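Local coordinates for protein alkaline phosphatase (Antarctic bacterium, PDB 2W5V) that probably hydrolyses phosphate monoesters as an alkaline phosphatase, working with zinc and magnesium ions held at its active site, at residues Ser52-Tyr63 and Ile271-Gly282; Lys67-Ser75 and Phe354-Ile363. The protein carries 1 engineered substitution. All blocks are in the same frame, centred on the assembly; numbering follows the deposited sequence.

Interaction 1 of 2, residues Ser52-Tyr63 and Ile271-Gly282; sequences STFYFKSGTPNY and ISEINDFDDAIG. Unlike the reference sequence in segment 52-63: Ser-58 (reference Glu).
With CG anti to the backbone N in both Asp-278 (chi1 -175°) and Lys-57 (chi1 -168°), the carboxylate and the extended lysine chain cross obliquely and start a salt-bridge network that fastens the loop 52-63 along helix 267-291. Lys-57 NZ lies 2.7 Å from Asp-278 OD2, on the anti lone pair. A second bridge runs to Asp-279 OD1, 2.9 Å from Lys-57 NZ, which is met from above its carboxylate plane. The syn lone pairs of Asp-278 hold the start of the 3-10 turn: Asn-62 N is 2.9 Å from OD2 of Asp-278 in a nearly straight bond (173°), and Tyr-63 N is 3.1 Å from its OD1. Were an alanine to take the place of Asp-278, both these amides would probably lose their acceptor and Lys-57 would keep one carboxylate instead of two.

Asn-62 ND2 also bonds Asp-278 O (2.9 Å), on the opposite face of that carbonyl from Gly-282 N. Farther back, Asn-275 ND2 donates to Phe-56 O at 3.1 Å, whereas Asn-275 OD1 is buried against Thr-53 CG2 and Lys-57 CB without a polar partner. Apolar contacts mark the two ends: Ile-271 CD1 stands 4.0 Å from the Phe-56 ring centroid, and Ile-281 CD1 makes a CH-pi contact over the Tyr-63 face, 3.8 Å from its centroid.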
loop_
_atom_site.group_PDB
_atom_site.type_symbol
_atom_site.label_atom_id
_atom_site.label_comp_id
_atom_site.label_asym_id
_atom_site.label_seq_id
_atom_site.Cartn_x
_atom_site.Cartn_y
_atom_site.Cartn_z
ATOM N N SER B 52 -1.185 -11.291 -0.706
ATOM C CA SER B 52 -1.242 -12.733 -0.925
ATOM C C SER B 52 -2.309 -13.410 -0.065
ATOM O O SER B 52 -2.867 -14.423 -0.467
ATOM C CB SER B 52 0.137 -13.396 -0.736
ATOM O OG SER B 52 0.548 -13.385 0.618
ATOM N N THR B 53 -2.610 -12.851 1.107
ATOM C CA THR B 53 -3.641 -13.440 1.965
ATOM C C THR B 53 -5.030 -13.372 1.331
ATOM O O THR B 53 -5.938 -14.098 1.739
ATOM C CB THR B 53 -3.694 -12.790 3.367
ATOM O OG1 THR B 53 -4.128 -11.423 3.264
ATOM C CG2 THR B 53 -2.325 -12.822 4.025
ATOM N N PHE B 54 -5.197 -12.499 0.338
ATOM C CA PHE B 54 -6.474 -12.357 -0.355
ATOM C C PHE B 54 -6.619 -13.377 -1.478
ATOM O O PHE B 54 -7.685 -13.479 -2.092
ATOM C CB PHE B 54 -6.641 -10.935 -0.918
ATOM C CG PHE B 54 -6.884 -9.892 0.142
ATOM C CD1 PHE B 54 -5.846 -9.428 0.928
ATOM C CD2 PHE B 54 -8.156 -9.391 0.362
ATOM C CE1 PHE B 54 -6.069 -8.477 1.912
ATOM C CE2 PHE B 54 -8.381 -8.440 1.347
ATOM C CZ PHE B 54 -7.337 -7.984 2.117
ATOM N N TYR B 55 -5.552 -14.127 -1.746
ATOM C CA TYR B 55 -5.560 -15.113 -2.831
ATOM C C TYR B 55 -5.142 -16.510 -2.397
ATOM O O TYR B 55 -5.526 -17.509 -3.020
ATOM C CB TYR B 55 -4.643 -14.659 -3.967
ATOM C CG TYR B 55 -5.116 -13.403 -4.657
ATOM C CD1 TYR B 55 -4.703 -12.155 -4.215
ATOM C CD2 TYR B 55 -5.988 -13.462 -5.738
ATOM C CE1 TYR B 55 -5.125 -10.999 -4.826
ATOM C CE2 TYR B 55 -6.428 -12.298 -6.365
ATOM C CZ TYR B 55 -5.991 -11.068 -5.897
ATOM O OH TYR B 55 -6.406 -9.898 -6.494
ATOM N N PHE B 56 -4.337 -16.588 -1.345
ATOM C CA PHE B 56 -3.758 -17.866 -0.942
ATOM C C PHE B 56 -4.136 -18.284 0.473
ATOM O O PHE B 56 -3.494 -19.144 1.063
ATOM C CB PHE B 56 -2.237 -17.826 -1.100
ATOM C CG PHE B 56 -1.792 -17.693 -2.522
ATOM C CD1 PHE B 56 -1.425 -16.467 -3.035
ATOM C CD2 PHE B 56 -1.760 -18.801 -3.353
ATOM C CE1 PHE B 56 -1.018 -16.344 -4.348
ATOM C CE2 PHE B 56 -1.356 -18.682 -4.666
ATOM C CZ PHE B 56 -0.986 -17.448 -5.165
ATOM N N LYS B 57 -5.181 -17.675 1.012
ATOM C CA LYS B 57 -5.677 -18.072 2.317
ATOM C C LYS B 57 -7.131 -18.504 2.211
ATOM O O LYS B 57 -7.906 -17.911 1.465
ATOM C CB LYS B 57 -5.554 -16.922 3.318
ATOM C CG LYS B 57 -5.782 -17.369 4.746
ATOM C CD LYS B 57 -5.594 -16.247 5.746
ATOM C CE LYS B 57 -5.543 -16.828 7.156
ATOM N NZ LYS B 57 -5.653 -15.794 8.222
ATOM N N SER B 58 -7.503 -19.541 2.954
ATOM C CA SER B 58 -8.901 -19.935 3.041
ATOM C C SER B 58 -9.667 -18.886 3.847
ATOM O O SER B 58 -9.252 -18.498 4.939
ATOM C CB SER B 58 -9.026 -21.313 3.692
ATOM O OG SER B 58 -10.367 -21.587 4.054
ATOM N N GLY B 59 -10.779 -18.411 3.300
ATOM C CA GLY B 59 -11.573 -17.403 3.977
ATOM C C GLY B 59 -11.006 -16.001 3.852
ATOM O O GLY B 59 -9.933 -15.797 3.285
ATOM N N THR B 60 -11.731 -15.031 4.395
ATOM C CA THR B 60 -11.356 -13.625 4.286
ATOM C C THR B 60 -10.241 -13.272 5.267
ATOM O O THR B 60 -10.249 -13.738 6.405
ATOM C CB THR B 60 -12.571 -12.730 4.565
ATOM O OG1 THR B 60 -13.669 -13.160 3.751
ATOM C CG2 THR B 60 -12.256 -11.283 4.255
ATOM N N PRO B 61 -9.264 -12.461 4.825
ATOM C CA PRO B 61 -8.187 -12.046 5.730
ATOM C C PRO B 61 -8.691 -11.105 6.812
ATOM O O PRO B 61 -9.584 -10.298 6.567
ATOM C CB PRO B 61 -7.230 -11.280 4.812
ATOM C CG PRO B 61 -7.574 -11.695 3.435
ATOM C CD PRO B 61 -9.024 -12.021 3.441
ATOM N N ASN B 62 -8.099 -11.191 7.996
ATOM C CA ASN B 62 -8.456 -10.285 9.078
ATOM C C ASN B 62 -8.051 -8.847 8.760
ATOM O O ASN B 62 -8.597 -7.897 9.319
ATOM C CB ASN B 62 -7.868 -10.787 10.398
ATOM C CG ASN B 62 -8.556 -12.048 10.880
ATOM O OD1 ASN B 62 -9.762 -12.041 11.122
ATOM N ND2 ASN B 62 -7.804 -13.138 11.007
ATOM N N TYR B 63 -7.114 -8.684 7.831
ATOM C CA TYR B 63 -6.822 -7.350 7.313
ATOM C C TYR B 63 -8.096 -6.567 6.958
ATOM O O TYR B 63 -8.146 -5.352 7.137
ATOM C CB TYR B 63 -5.909 -7.419 6.080
ATOM C CG TYR B 63 -4.452 -7.665 6.389
ATOM C CD1 TYR B 63 -3.869 -8.901 6.143
ATOM C CD2 TYR B 63 -3.660 -6.664 6.931
ATOM C CE1 TYR B 63 -2.528 -9.136 6.436
ATOM C CE2 TYR B 63 -2.316 -6.882 7.228
ATOM C CZ TYR B 63 -1.755 -8.119 6.977
ATOM O OH TYR B 63 -0.418 -8.341 7.261
ATOM N N ILE B 271 4.207 -17.176 2.096
ATOM C CA ILE B 271 2.753 -17.205 2.175
ATOM C C ILE B 271 2.232 -17.854 3.459
ATOM O O ILE B 271 1.328 -17.323 4.114
ATOM C CB ILE B 271 2.145 -17.895 0.940
ATOM C CG1 ILE B 271 2.305 -16.993 -0.283
ATOM C CG2 ILE B 271 0.676 -18.194 1.170
ATOM C CD1 ILE B 271 1.938 -17.663 -1.587
ATOM N N SER B 272 2.800 -18.994 3.834
ATOM C CA SER B 272 2.343 -19.675 5.041
ATOM C C SER B 272 2.643 -18.831 6.281
ATOM O O SER B 272 1.863 -18.824 7.240
ATOM C CB SER B 272 2.946 -21.084 5.168
ATOM O OG SER B 272 4.361 -21.057 5.149
ATOM N N GLU B 273 3.761 -18.112 6.264
ATOM C CA GLU B 273 4.121 -17.303 7.426
ATOM C C GLU B 273 3.192 -16.091 7.570
ATOM O O GLU B 273 2.777 -15.748 8.677
ATOM C CB GLU B 273 5.589 -16.867 7.377
ATOM C CG GLU B 273 6.613 -18.023 7.433
ATOM C CD GLU B 273 6.543 -18.846 8.722
ATOM O OE1 GLU B 273 6.368 -18.258 9.807
ATOM O OE2 GLU B 273 6.680 -20.088 8.654
ATOM N N ILE B 274 2.854 -15.440 6.465
ATOM C CA ILE B 274 1.993 -14.267 6.585
ATOM C C ILE B 274 0.541 -14.673 6.837
ATOM O O ILE B 274 -0.202 -13.943 7.484
ATOM C CB ILE B 274 2.121 -13.280 5.406
ATOM C CG1 ILE B 274 1.430 -11.958 5.767
ATOM C CG2 ILE B 274 1.543 -13.870 4.143
ATOM C CD1 ILE B 274 1.675 -10.839 4.781
ATOM N N ASN B 275 0.143 -15.841 6.339
ATOM C CA ASN B 275 -1.166 -16.384 6.685
ATOM C C ASN B 275 -1.298 -16.589 8.199
ATOM O O ASN B 275 -2.346 -16.303 8.783
ATOM C CB ASN B 275 -1.440 -17.695 5.940
ATOM C CG ASN B 275 -1.941 -17.466 4.517
ATOM O OD1 ASN B 275 -2.192 -16.330 4.107
ATOM N ND2 ASN B 275 -2.094 -18.547 3.762
ATOM N N ASP B 276 -0.233 -17.092 8.822
ATOM C CA ASP B 276 -0.188 -17.264 10.276
ATOM C C ASP B 276 -0.278 -15.907 10.984
ATOM O O ASP B 276 -1.006 -15.753 11.970
ATOM C CB ASP B 276 1.099 -17.993 10.687
ATOM C CG ASP B 276 1.240 -18.127 12.191
ATOM O OD1 ASP B 276 0.359 -18.754 12.817
ATOM O OD2 ASP B 276 2.233 -17.601 12.748
ATOM N N PHE B 277 0.461 -14.926 10.473
ATOM C CA PHE B 277 0.427 -13.567 11.012
ATOM C C PHE B 277 -0.993 -12.991 10.973
ATOM O O PHE B 277 -1.456 -12.392 11.945
ATOM C CB PHE B 277 1.393 -12.660 10.240
ATOM C CG PHE B 277 1.440 -11.247 10.756
ATOM C CD1 PHE B 277 2.136 -10.942 11.928
ATOM C CD2 PHE B 277 0.797 -10.222 10.073
ATOM C CE1 PHE B 277 2.181 -9.632 12.412
ATOM C CE2 PHE B 277 0.835 -8.907 10.542
ATOM C CZ PHE B 277 1.533 -8.613 11.723
ATOM N N ASP B 278 -1.694 -13.195 9.861
ATOM C CA ASP B 278 -3.075 -12.737 9.763
ATOM C C ASP B 278 -3.972 -13.399 10.809
ATOM O O ASP B 278 -4.906 -12.780 11.314
ATOM C CB ASP B 278 -3.654 -12.962 8.358
ATOM C CG ASP B 278 -5.053 -12.380 8.218
ATOM O OD1 ASP B 278 -5.181 -11.138 8.132
ATOM O OD2 ASP B 278 -6.029 -13.159 8.218
ATOM N N ASP B 279 -3.695 -14.656 11.137
ATOM C CA ASP B 279 -4.399 -15.308 12.244
ATOM C C ASP B 279 -4.186 -14.551 13.559
ATOM O O ASP B 279 -5.134 -14.327 14.320
ATOM C CB ASP B 279 -3.951 -16.765 12.393
ATOM C CG ASP B 279 -4.626 -17.693 11.383
ATOM O OD1 ASP B 279 -5.570 -17.249 10.687
ATOM O OD2 ASP B 279 -4.213 -18.869 11.283
ATOM N N ALA B 280 -2.940 -14.168 13.825
ATOM C CA ALA B 280 -2.616 -13.393 15.020
ATOM C C ALA B 280 -3.356 -12.064 15.027
ATOM O O ALA B 280 -3.810 -11.603 16.071
ATOM C CB ALA B 280 -1.117 -13.158 15.115
ATOM N N ILE B 281 -3.475 -11.443 13.860
ATOM C CA ILE B 281 -4.259 -10.216 13.754
ATOM C C ILE B 281 -5.696 -10.459 14.223
ATOM O O ILE B 281 -6.247 -9.669 14.982
ATOM C CB ILE B 281 -4.283 -9.660 12.313
ATOM C CG1 ILE B 281 -2.885 -9.209 11.881
ATOM C CG2 ILE B 281 -5.274 -8.504 12.212
ATOM C CD1 ILE B 281 -2.836 -8.721 10.427
ATOM N N GLY B 282 -6.296 -11.557 13.768
ATOM C CA GLY B 282 -7.651 -11.913 14.167
ATOM C C GLY B 282 -7.776 -12.087 15.673
ATOM O O GLY B 282 -8.778 -11.704 16.285
HETATM O O HOH W 1 -8.385 -15.832 11.501
#

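Interaction 2 of 2, residues Lys67-Ser75 and Phe354-Ile363; sequences KNIGLIKTS and FIGIYENNEI
Tyr-358 O is gripped twice by strand 68-73: Lys-73 N donates to it at 2.9 Å (N-H...O 157°), and Ile-72 CA approaches Tyr-358 O to 3.1 Å in a CA-H...O contact. The same pairing of a strong and a weak donor recurs at Leu-71 O, where Tyr-358 N sits 3.0 Å away and Ile-357 CA adds its hydrogen. With Leu-71 N to Gly-356 O before these and Asn-360 N to Lys-73 O (2.9 Å) after them, the ladder is that of a parallel pair, the strand directions differing by 24°. At Gly-70 no side chain intervenes, so its CA comes close to the carbonyls of Phe-354 and Gly-356.

On one face of the sheet, Ile-72 CG2 presses obliquely on Tyr-358, 3.4 Å from CE1. The tyrosine CG lies between its backbone N and carbonyl carbon (chi1 44°), a rotation that brings the ring over Leu-71 O and lets Tyr-358 OH donate to Phe-354 O at 2.7 Å, a bond that ties the far end of the ring back to its own segment. On the other face Leu-71 and Ile-357 lie side by side, CD1 to CD1 4.0 Å. Beyond them Lys-73 and Glu-359 run alongside, joined by a water that donates to Glu-359 OE2 at 2.6 Å and accepts from Lys-73 NZ; that ammonium further bonds Phe-54 O of the second subunit, and Glu-359 OE1 forms a salt bridge with Lys-96.

Strand 356-359 is the outermost on this side of the chain's large mixed sheet; strand 342-347 bonds the other side of 68-73, while Phe-91 of helix 86-93 packs on Ile-72, Asn-360 and Ile-363.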
loop_
_atom_site.group_PDB
_atom_site.type_symbol
_atom_site.label_atom_id
_atom_site.label_comp_id
_atom_site.label_asym_id
_atom_site.label_seq_id
_atom_site.Cartn_x
_atom_site.Cartn_y
_atom_site.Cartn_z
ATOM N N LYS B 67 -10.266 -0.143 8.951
ATOM C CA LYS B 67 -10.735 0.998 8.179
ATOM C C LYS B 67 -9.631 2.053 8.100
ATOM O O LYS B 67 -9.317 2.579 7.026
ATOM C CB LYS B 67 -11.985 1.598 8.830
ATOM C CG LYS B 67 -13.160 0.644 8.890
ATOM C CD LYS B 67 -13.478 0.121 7.496
ATOM C CE LYS B 67 -14.608 -0.887 7.499
ATOM N NZ LYS B 67 -14.867 -1.400 6.115
ATOM N N ASN B 68 -9.047 2.364 9.252
ATOM C CA ASN B 68 -8.001 3.376 9.332
ATOM C C ASN B 68 -6.666 2.828 8.847
ATOM O O ASN B 68 -6.128 1.892 9.436
ATOM C CB ASN B 68 -7.877 3.881 10.768
ATOM C CG ASN B 68 -9.144 4.560 11.246
ATOM O OD1 ASN B 68 -9.767 5.319 10.500
ATOM N ND2 ASN B 68 -9.537 4.289 12.487
ATOM N N ILE B 69 -6.148 3.421 7.772
ATOM C CA ILE B 69 -4.936 2.948 7.111
ATOM C C ILE B 69 -3.996 4.112 6.842
ATOM O O ILE B 69 -4.444 5.195 6.447
ATOM C CB ILE B 69 -5.298 2.261 5.769
ATOM C CG1 ILE B 69 -6.092 0.985 6.038
ATOM C CG2 ILE B 69 -4.043 1.980 4.945
ATOM C CD1 ILE B 69 -6.822 0.416 4.814
ATOM N N GLY B 70 -2.701 3.910 7.087
ATOM C CA GLY B 70 -1.694 4.922 6.793
ATOM C C GLY B 70 -0.525 4.301 6.042
ATOM O O GLY B 70 -0.582 3.128 5.699
ATOM N N LEU B 71 0.529 5.076 5.792
ATOM C CA LEU B 71 1.693 4.583 5.065
ATOM C C LEU B 71 2.925 5.139 5.746
ATOM O O LEU B 71 2.958 6.319 6.073
ATOM C CB LEU B 71 1.689 5.045 3.596
ATOM C CG LEU B 71 0.523 4.603 2.700
ATOM C CD1 LEU B 71 0.571 5.261 1.317
ATOM C CD2 LEU B 71 0.515 3.094 2.557
ATOM N N ILE B 72 3.927 4.293 5.972
ATOM C CA ILE B 72 5.192 4.776 6.535
ATOM C C ILE B 72 6.372 4.690 5.581
ATOM O O ILE B 72 6.485 3.759 4.772
ATOM C CB ILE B 72 5.576 4.051 7.855
ATOM C CG1 ILE B 72 5.534 2.525 7.687
ATOM C CG2 ILE B 72 4.651 4.474 8.968
ATOM C CD1 ILE B 72 6.074 1.763 8.934
ATOM N N LYS B 73 7.257 5.675 5.697
ATOM C CA LYS B 73 8.508 5.686 4.969
ATOM C C LYS B 73 9.565 5.097 5.890
ATOM O O LYS B 73 9.677 5.512 7.045
ATOM C CB LYS B 73 8.872 7.116 4.568
ATOM C CG LYS B 73 10.113 7.168 3.683
ATOM C CD LYS B 73 10.405 8.562 3.156
ATOM C CE LYS B 73 11.713 8.551 2.362
ATOM N NZ LYS B 73 12.051 9.914 1.879
ATOM N N THR B 74 10.337 4.131 5.394
ATOM C CA THR B 74 11.118 3.279 6.295
ATOM C C THR B 74 12.633 3.491 6.311
ATOM O O THR B 74 13.340 2.760 7.013
ATOM C CB THR B 74 10.882 1.798 5.974
ATOM O OG1 THR B 74 11.309 1.545 4.624
ATOM C CG2 THR B 74 9.396 1.437 6.126
ATOM N N SER B 75 13.142 4.451 5.547
ATOM C CA SER B 75 14.602 4.643 5.476
ATOM C C SER B 75 15.209 4.938 6.849
ATOM O O SER B 75 14.567 5.552 7.703
ATOM C CB SER B 75 14.976 5.754 4.483
ATOM O OG SER B 75 14.577 5.428 3.159
ATOM N N PHE B 354 -3.346 7.291 13.144
ATOM C CA PHE B 354 -2.357 6.587 12.328
ATOM C C PHE B 354 -2.586 6.648 10.812
ATOM O O PHE B 354 -1.912 5.936 10.064
ATOM C CB PHE B 354 -2.231 5.132 12.797
ATOM C CG PHE B 354 -1.723 5.012 14.200
ATOM C CD1 PHE B 354 -2.578 5.196 15.279
ATOM C CD2 PHE B 354 -0.377 4.779 14.447
ATOM C CE1 PHE B 354 -2.109 5.116 16.581
ATOM C CE2 PHE B 354 0.102 4.703 15.749
ATOM C CZ PHE B 354 -0.764 4.880 16.814
ATOM N N ILE B 355 -3.502 7.501 10.354
ATOM C CA ILE B 355 -3.759 7.622 8.912
ATOM C C ILE B 355 -2.778 8.592 8.252
ATOM O O ILE B 355 -1.896 9.133 8.910
ATOM C CB ILE B 355 -5.213 8.035 8.616
ATOM C CG1 ILE B 355 -5.492 9.462 9.097
ATOM C CG2 ILE B 355 -6.194 7.038 9.248
ATOM C CD1 ILE B 355 -6.935 9.902 8.860
ATOM N N GLY B 356 -2.912 8.809 6.949
ATOM C CA GLY B 356 -1.957 9.648 6.246
ATOM C C GLY B 356 -0.597 8.989 6.046
ATOM O O GLY B 356 -0.434 7.774 6.216
ATOM N N ILE B 357 0.391 9.797 5.681
ATOM C CA ILE B 357 1.710 9.283 5.324
ATOM C C ILE B 357 2.740 9.945 6.220
ATOM O O ILE B 357 2.702 11.162 6.413
ATOM C CB ILE B 357 2.041 9.604 3.855
ATOM C CG1 ILE B 357 0.954 9.028 2.938
ATOM C CG2 ILE B 357 3.432 9.068 3.478
ATOM C CD1 ILE B 357 1.233 9.229 1.419
ATOM N N TYR B 358 3.653 9.153 6.776
ATOM C CA TYR B 358 4.623 9.697 7.733
ATOM C C TYR B 358 5.870 8.822 7.851
ATOM O O TYR B 358 5.942 7.720 7.278
ATOM C CB TYR B 358 3.964 9.909 9.108
ATOM C CG TYR B 358 3.092 8.749 9.559
ATOM C CD1 TYR B 358 3.608 7.730 10.354
ATOM C CD2 TYR B 358 1.754 8.670 9.178
ATOM C CE1 TYR B 358 2.817 6.655 10.761
ATOM C CE2 TYR B 358 0.951 7.597 9.581
ATOM C CZ TYR B 358 1.488 6.597 10.376
ATOM O OH TYR B 358 0.706 5.528 10.780
ATOM N N GLU B 359 6.862 9.313 8.588
ATOM C CA GLU B 359 8.087 8.545 8.780
ATOM C C GLU B 359 7.818 7.408 9.756
ATOM O O GLU B 359 7.015 7.562 10.677
ATOM C CB GLU B 359 9.211 9.443 9.302
ATOM C CG GLU B 359 9.580 10.573 8.345
ATOM C CD GLU B 359 10.357 10.094 7.124
ATOM O OE1 GLU B 359 10.705 8.895 7.057
ATOM O OE2 GLU B 359 10.628 10.928 6.232
ATOM N N ASN B 360 8.472 6.264 9.541
ATOM C CA ASN B 360 8.336 5.127 10.458
ATOM C C ASN B 360 8.498 5.471 11.941
ATOM O O ASN B 360 7.784 4.921 12.784
ATOM C CB ASN B 360 9.246 3.940 10.071
ATOM C CG ASN B 360 10.737 4.276 10.104
ATOM O OD1 ASN B 360 11.143 5.422 10.308
ATOM N ND2 ASN B 360 11.563 3.258 9.891
ATOM N N ASN B 361 9.411 6.379 12.275
ATOM C CA ASN B 361 9.630 6.650 13.698
ATOM C C ASN B 361 8.458 7.362 14.358
ATOM O O ASN B 361 8.367 7.403 15.582
ATOM C CB ASN B 361 10.943 7.385 13.969
ATOM C CG ASN B 361 10.995 8.752 13.329
ATOM O OD1 ASN B 361 10.945 8.878 12.109
ATOM N ND2 ASN B 361 11.125 9.792 14.153
ATOM N N GLU B 362 7.551 7.913 13.555
ATOM C CA GLU B 362 6.380 8.590 14.120
ATOM C C GLU B 362 5.393 7.608 14.739
ATOM O O GLU B 362 4.518 8.005 15.503
ATOM C CB GLU B 362 5.683 9.476 13.082
ATOM C CG GLU B 362 6.536 10.645 12.603
ATOM C CD GLU B 362 6.838 11.649 13.705
ATOM O OE1 GLU B 362 6.119 11.654 14.724
ATOM O OE2 GLU B 362 7.794 12.439 13.547
ATOM N N ILE B 363 5.511 6.330 14.396
ATOM C CA ILE B 363 4.693 5.307 15.049
ATOM C C ILE B 363 4.845 5.435 16.564
ATOM O O ILE B 363 3.855 5.391 17.301
ATOM C CB ILE B 363 5.103 3.882 14.640
ATOM C CG1 ILE B 363 4.629 3.561 13.211
ATOM C CG2 ILE B 363 4.550 2.862 15.634
ATOM C CD1 ILE B 363 3.121 3.420 13.064
HETATM O O HOH W 2 12.164 11.457 4.179
HETATM O O HOH W 3 14.719 2.716 9.584
#

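Interaction 1 and interaction 2 adjoin in sequence, the loop 52-63 leading into strand 68-73, yet their centres are about 22 Å apart and they hold different elements: a loop on a helix in one, two strands of the sheet in the other. Their chemistry follows their place. In the partly buried interaction 1, side-chain charges do much of the binding, with a carboxylate serving both an ammonium and backbone amides. In the buried interaction 2, backbone bonds supply the direct polar links, with Ile-72 against an aromatic ring on one face and an aliphatic pair on the other. Both reach the second subunit, where Tyr-55 and Phe-54 of one chain meet Ser-75 and Lys-73 of the other.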